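Local coordinates for protein L544 (Acanthamoeba polyphaga mimivirus, PDB 4AMQ) that probably acts as a manganese-binding nucleotidyl transferase carried in the virion, with a possible part in transcription-coupled DNA repair, at residues N315-N320 with T350-S355; K277-R282 with K309-L314. All blocks are in the same frame, centred on the assembly; numbering follows the deposited sequence.

In the fold
Both contacts lie in the helical domain, on the same side of the chain's centre, with their own centres about 10 Å apart. They follow in series: contact 2 pairs helix 274-292 with the last part of helix 297-311 and the residues up to Leu314, and contact 1 then sets the linker that leads into helix 319-331 against the long helix 334-368. Ile311 and Ile352 join them, their CD1 atoms 3.8 Å apart, and Ile352 and Asn353 also pack on Leu280. The packing thus joins three helices and a linker. Contact 2 is buried, with the Arg282 side chain about 12 Å from a bound manganese ion; contact 1 is only partly buried, its centre about 21 Å from the chain's centre against about 16 Å.

Contact 1: N315-N320 with T350-S355; sequences NGIDMN and TNINKS
The linker entering helix 319-331 is fastened to one flank of helix 334-368 by two polar side chains of that helix, Asn351 and Ser355, one turn apart. Ser355 OG donates to the carbonyl O of Asn315 at 2.5 Å, a short bond that lies in the carbonyl plane with a C=O...OG angle of 154°. A first torsion of -178° turns the Ser355 hydroxyl away from its own backbone N and out to the linker, and Gly316 passes close by, its CA 3.9 Å from Ser355 OG. One turn earlier, Asn351 OD1 takes the backbone N-H of Asp318 at 2.8 Å, the donor tilted 27° from the amide carbonyl plane. The same oxygen lies 3.2 Å from Ile317 CA and touches the CG2 branch of Ile317 as well. Asp318 is the N-cap of helix 319-331: its OD1 accepts from Asn320 N at 3.2 Å, from above the carboxylate plane. Asn351 therefore holds the backbone of the very residue whose side chain caps the next helix. Between the two polar grips Ile317 turns its other branch inward, CD1 resting 4.0 Å from Ile352 CG1 and 4.1 Å from Ser355 CB. Ile352, buried, continues from there onto Leu279 and Leu280 of helix 274-292. At the start of the linker, Asn315 N is hydrogen-bonded to Tyr276 OH, also of helix 274-292.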
loop_
_atom_site.group_PDB
_atom_site.type_symbol
_atom_site.label_atom_id
_atom_site.label_comp_id
_atom_site.label_asym_id
_atom_site.label_seq_id
_atom_site.Cartn_x
_atom_site.Cartn_y
_atom_site.Cartn_z
ATOM N N ASN A 315 -15.776 16.087 5.722
ATOM C CA ASN A 315 -16.209 16.933 6.826
ATOM C C ASN A 315 -15.203 16.919 7.973
ATOM O O ASN A 315 -14.611 15.882 8.273
ATOM C CB ASN A 315 -17.589 16.499 7.328
ATOM C CG ASN A 315 -18.665 16.626 6.264
ATOM O OD1 ASN A 315 -19.238 15.630 5.822
ATOM N ND2 ASN A 315 -18.947 17.857 5.849
ATOM N N GLY A 316 -15.007 18.075 8.604
ATOM C CA GLY A 316 -14.113 18.185 9.744
ATOM C C GLY A 316 -12.659 18.420 9.380
ATOM O O GLY A 316 -11.768 18.262 10.215
ATOM N N ILE A 317 -12.411 18.808 8.133
ATOM C CA ILE A 317 -11.044 18.997 7.659
ATOM C C ILE A 317 -10.567 20.428 7.875
ATOM O O ILE A 317 -11.282 21.384 7.577
ATOM C CB ILE A 317 -10.905 18.621 6.164
ATOM C CG1 ILE A 317 -11.304 17.162 5.947
ATOM C CG2 ILE A 317 -9.478 18.834 5.682
ATOM C CD1 ILE A 317 -10.480 16.192 6.763
ATOM N N ASP A 318 -9.356 20.569 8.404
ATOM C CA ASP A 318 -8.737 21.878 8.548
ATOM C C ASP A 318 -8.364 22.417 7.174
ATOM O O ASP A 318 -7.282 22.136 6.662
ATOM C CB ASP A 318 -7.495 21.786 9.434
ATOM C CG ASP A 318 -6.815 23.124 9.625
ATOM O OD1 ASP A 318 -7.443 24.157 9.316
ATOM O OD2 ASP A 318 -5.658 23.145 10.089
ATOM N N MET A 319 -9.266 23.192 6.581
ATOM C CA MET A 319 -9.067 23.700 5.226
ATOM C C MET A 319 -7.903 24.683 5.098
ATOM O O MET A 319 -7.555 25.093 3.993
ATOM C CB MET A 319 -10.359 24.320 4.684
ATOM C CG MET A 319 -11.453 23.301 4.407
ATOM S SD MET A 319 -10.942 22.070 3.189
ATOM C CE MET A 319 -10.848 23.080 1.712
ATOM N N ASN A 320 -7.299 25.055 6.223
ATOM C CA ASN A 320 -6.086 25.868 6.195
ATOM C C ASN A 320 -4.930 25.108 5.562
ATOM O O ASN A 320 -4.066 25.700 4.915
ATOM C CB ASN A 320 -5.690 26.327 7.600
ATOM C CG ASN A 320 -6.674 27.313 8.191
ATOM O OD1 ASN A 320 -7.445 27.949 7.469
ATOM N ND2 ASN A 320 -6.650 27.451 9.511
ATOM N N THR A 350 -2.754 13.215 8.553
ATOM C CA THR A 350 -3.081 13.202 9.972
ATOM C C THR A 350 -4.482 13.748 10.215
ATOM O O THR A 350 -5.265 13.180 10.979
ATOM C CB THR A 350 -2.082 14.052 10.771
ATOM O OG1 THR A 350 -0.758 13.538 10.580
ATOM C CG2 THR A 350 -2.426 14.030 12.256
ATOM N N ASN A 351 -4.789 14.858 9.557
ATOM C CA ASN A 351 -6.079 15.503 9.725
ATOM C C ASN A 351 -7.228 14.604 9.279
ATOM O O ASN A 351 -8.253 14.513 9.954
ATOM C CB ASN A 351 -6.109 16.836 8.976
ATOM C CG ASN A 351 -7.251 17.725 9.417
ATOM O OD1 ASN A 351 -8.076 18.142 8.608
ATOM N ND2 ASN A 351 -7.312 18.011 10.712
ATOM N N ILE A 352 -7.052 13.935 8.144
ATOM C CA ILE A 352 -8.090 13.054 7.619
ATOM C C ILE A 352 -8.328 11.879 8.561
ATOM O O ILE A 352 -9.467 11.504 8.819
ATOM C CB ILE A 352 -7.744 12.529 6.214
ATOM C CG1 ILE A 352 -7.713 13.688 5.214
ATOM C CG2 ILE A 352 -8.759 11.481 5.771
ATOM C CD1 ILE A 352 -7.236 13.301 3.843
ATOM N N ASN A 353 -7.248 11.307 9.075
ATOM C CA ASN A 353 -7.351 10.242 10.057
ATOM C C ASN A 353 -8.126 10.685 11.284
ATOM O O ASN A 353 -9.056 10.009 11.724
ATOM C CB ASN A 353 -5.965 9.759 10.473
ATOM C CG ASN A 353 -5.434 8.683 9.558
ATOM O OD1 ASN A 353 -5.846 7.526 9.645
ATOM N ND2 ASN A 353 -4.516 9.054 8.674
ATOM N N LYS A 354 -7.729 11.822 11.840
ATOM C CA LYS A 354 -8.390 12.362 13.016
ATOM C C LYS A 354 -9.887 12.491 12.767
ATOM O O LYS A 354 -10.700 12.063 13.586
ATOM C CB LYS A 354 -7.797 13.725 13.380
ATOM C CG LYS A 354 -8.414 14.365 14.613
ATOM C CD LYS A 354 -7.752 15.696 14.925
ATOM C CE LYS A 354 -6.254 15.524 15.105
ATOM N NZ LYS A 354 -5.939 14.497 16.137
ATOM N N SER A 355 -10.244 13.074 11.627
ATOM C CA SER A 355 -11.644 13.321 11.303
ATOM C C SER A 355 -12.464 12.038 11.154
ATOM O O SER A 355 -13.533 11.910 11.747
ATOM C CB SER A 355 -11.762 14.172 10.037
ATOM O OG SER A 355 -13.119 14.453 9.738
#

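Contact 2: K277-R282 with K309-L314; sequences KQLLVR and KDIRKL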
loop_
_atom_site.group_PDB
_atom_site.type_symbol
_atom_site.label_atom_id
_atom_site.label_comp_id
_atom_site.label_asym_id
_atom_site.label_seq_id
_atom_site.Cartn_x
_atom_site.Cartn_y
_atom_site.Cartn_z
ATOM N N LYS A 277 -11.051 7.031 3.203
ATOM C CA LYS A 277 -10.077 5.956 3.038
ATOM C C LYS A 277 -9.328 6.087 1.714
ATOM O O LYS A 277 -8.122 5.856 1.650
ATOM C CB LYS A 277 -10.755 4.581 3.151
ATOM C CG LYS A 277 -9.891 3.407 2.714
ATOM C CD LYS A 277 -10.372 2.092 3.330
ATOM C CE LYS A 277 -11.815 1.770 2.967
ATOM N NZ LYS A 277 -11.973 1.415 1.530
ATOM N N GLN A 278 -10.044 6.473 0.663
ATOM C CA GLN A 278 -9.443 6.585 -0.661
ATOM C C GLN A 278 -8.398 7.697 -0.692
ATOM O O GLN A 278 -7.336 7.542 -1.287
ATOM C CB GLN A 278 -10.515 6.819 -1.732
ATOM C CG GLN A 278 -10.018 6.602 -3.158
ATOM C CD GLN A 278 -10.916 7.246 -4.198
ATOM O OE1 GLN A 278 -11.135 8.460 -4.181
ATOM N NE2 GLN A 278 -11.439 6.438 -5.112
ATOM N N LEU A 279 -8.706 8.815 -0.041
ATOM C CA LEU A 279 -7.773 9.935 0.040
ATOM C C LEU A 279 -6.509 9.595 0.828
ATOM O O LEU A 279 -5.432 10.097 0.516
ATOM C CB LEU A 279 -8.456 11.174 0.627
ATOM C CG LEU A 279 -9.302 11.978 -0.362
ATOM C CD1 LEU A 279 -10.039 13.103 0.351
ATOM C CD2 LEU A 279 -8.432 12.528 -1.489
ATOM N N LEU A 280 -6.641 8.744 1.844
ATOM C CA LEU A 280 -5.477 8.293 2.602
ATOM C C LEU A 280 -4.563 7.448 1.721
ATOM O O LEU A 280 -3.344 7.632 1.718
ATOM C CB LEU A 280 -5.899 7.493 3.839
ATOM C CG LEU A 280 -6.661 8.264 4.919
ATOM C CD1 LEU A 280 -7.072 7.336 6.048
ATOM C CD2 LEU A 280 -5.818 9.420 5.445
ATOM N N VAL A 281 -5.163 6.521 0.980
ATOM C CA VAL A 281 -4.417 5.676 0.050
ATOM C C VAL A 281 -3.762 6.502 -1.059
ATOM O O VAL A 281 -2.647 6.208 -1.493
ATOM C CB VAL A 281 -5.327 4.612 -0.592
ATOM C CG1 VAL A 281 -4.583 3.873 -1.684
ATOM C CG2 VAL A 281 -5.849 3.640 0.469
ATOM N N ARG A 282 -4.466 7.533 -1.517
ATOM C CA ARG A 282 -3.971 8.376 -2.598
ATOM C C ARG A 282 -2.777 9.209 -2.131
ATOM O O ARG A 282 -1.852 9.457 -2.896
ATOM C CB ARG A 282 -5.097 9.258 -3.144
ATOM C CG ARG A 282 -6.156 8.478 -3.931
ATOM C CD ARG A 282 -7.478 9.233 -4.046
ATOM N NE ARG A 282 -7.313 10.581 -4.583
ATOM C CZ ARG A 282 -8.318 11.422 -4.815
ATOM N NH1 ARG A 282 -9.568 11.051 -4.564
ATOM N NH2 ARG A 282 -8.073 12.632 -5.298
ATOM N N LYS A 309 -9.652 19.026 -4.999
ATOM C CA LYS A 309 -11.053 18.939 -5.396
ATOM C C LYS A 309 -11.875 18.050 -4.459
ATOM O O LYS A 309 -12.957 18.435 -4.019
ATOM C CB LYS A 309 -11.177 18.421 -6.831
ATOM C CG LYS A 309 -12.609 18.091 -7.241
ATOM C CD LYS A 309 -12.691 17.610 -8.683
ATOM C CE LYS A 309 -14.140 17.411 -9.127
ATOM N NZ LYS A 309 -14.819 16.278 -8.430
ATOM N N ASP A 310 -11.357 16.865 -4.153
ATOM C CA ASP A 310 -12.119 15.862 -3.406
ATOM C C ASP A 310 -12.179 16.115 -1.901
ATOM O O ASP A 310 -13.124 15.698 -1.234
ATOM C CB ASP A 310 -11.571 14.461 -3.679
ATOM C CG ASP A 310 -11.750 14.042 -5.121
ATOM O OD1 ASP A 310 -12.617 14.626 -5.801
ATOM O OD2 ASP A 310 -11.031 13.127 -5.569
ATOM N N ILE A 311 -11.167 16.792 -1.373
ATOM C CA ILE A 311 -11.074 17.055 0.056
ATOM C C ILE A 311 -12.261 17.884 0.553
ATOM O O ILE A 311 -12.629 17.822 1.730
ATOM C CB ILE A 311 -9.757 17.786 0.384
ATOM C CG1 ILE A 311 -9.400 17.623 1.855
ATOM C CG2 ILE A 311 -9.848 19.251 0.021
ATOM C CD1 ILE A 311 -9.112 16.208 2.220
ATOM N N ARG A 312 -12.866 18.640 -0.360
ATOM C CA ARG A 312 -13.975 19.522 -0.014
ATOM C C ARG A 312 -15.260 18.738 0.233
ATOM O O ARG A 312 -16.220 19.265 0.800
ATOM C CB ARG A 312 -14.200 20.560 -1.117
ATOM C CG ARG A 312 -12.997 21.448 -1.395
ATOM C CD ARG A 312 -13.133 22.163 -2.726
ATOM N NE ARG A 312 -12.001 23.048 -2.973
ATOM C CZ ARG A 312 -11.903 24.282 -2.492
ATOM N NH1 ARG A 312 -12.874 24.779 -1.735
ATOM N NH2 ARG A 312 -10.835 25.019 -2.765
ATOM N N LYS A 313 -15.274 17.481 -0.196
ATOM C CA LYS A 313 -16.430 16.616 0.010
ATOM C C LYS A 313 -16.435 16.039 1.421
ATOM O O LYS A 313 -17.459 15.549 1.897
ATOM C CB LYS A 313 -16.450 15.481 -1.016
ATOM C CG LYS A 313 -16.391 15.935 -2.467
ATOM C CD LYS A 313 -16.855 14.822 -3.394
ATOM C CE LYS A 313 -16.778 15.232 -4.856
ATOM N NZ LYS A 313 -15.390 15.153 -5.388
ATOM N N LEU A 314 -15.286 16.103 2.085
ATOM C CA LEU A 314 -15.149 15.572 3.436
ATOM C C LEU A 314 -15.680 16.550 4.479
ATOM O O LEU A 314 -15.995 17.700 4.162
ATOM C CB LEU A 314 -13.686 15.247 3.738
ATOM C CG LEU A 314 -12.985 14.238 2.829
ATOM C CD1 LEU A 314 -11.600 13.933 3.372
ATOM C CD2 LEU A 314 -13.806 12.962 2.705
#
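The Arg282 guanidinium carries Leu279 CD2 on one face, 3.5 Å above the plane and over its centre, while Asp310 OD2 and Gln278 OE1 meet its edge. Arg282 NH1 lies 2.7 Å and Arg282 NH2 3.0 Å from Asp310 OD2, so both end nitrogens grip one oxygen. The NH1 bond uses the anti lone pair of OD2, and the carboxylate plane stands 88° to the guanidinium. A bend at chi3 (53°) folds the arginine chain. Gln278 OE1 takes a further bond from Arg282 NH1 at 3.1 Å, which helps fix the group's rotation, while Gln278 NE2 reaches the carbonyl oxygens of Ile64 and Leu24. Asp310 OD1 pairs with Lys313 NZ at 2.9 Å, so this buried acid has cationic partners at both oxygens, which would favour its ionised form. Beside the charges, Leu279 sets its other methyl against two apolar partners. Leu279 CD1 meets Leu314 CD1 tip to tip at 3.5 Å; the Leu279 and Ile311 side chains cross at about a right angle, their CD1 atoms 3.7 Å apart. A salt-bridge network flanked by a leucine and isoleucine cluster thus joins helix 274-292 to helix 297-311 and the type I turn Ile311 to Leu314, within the helical domain.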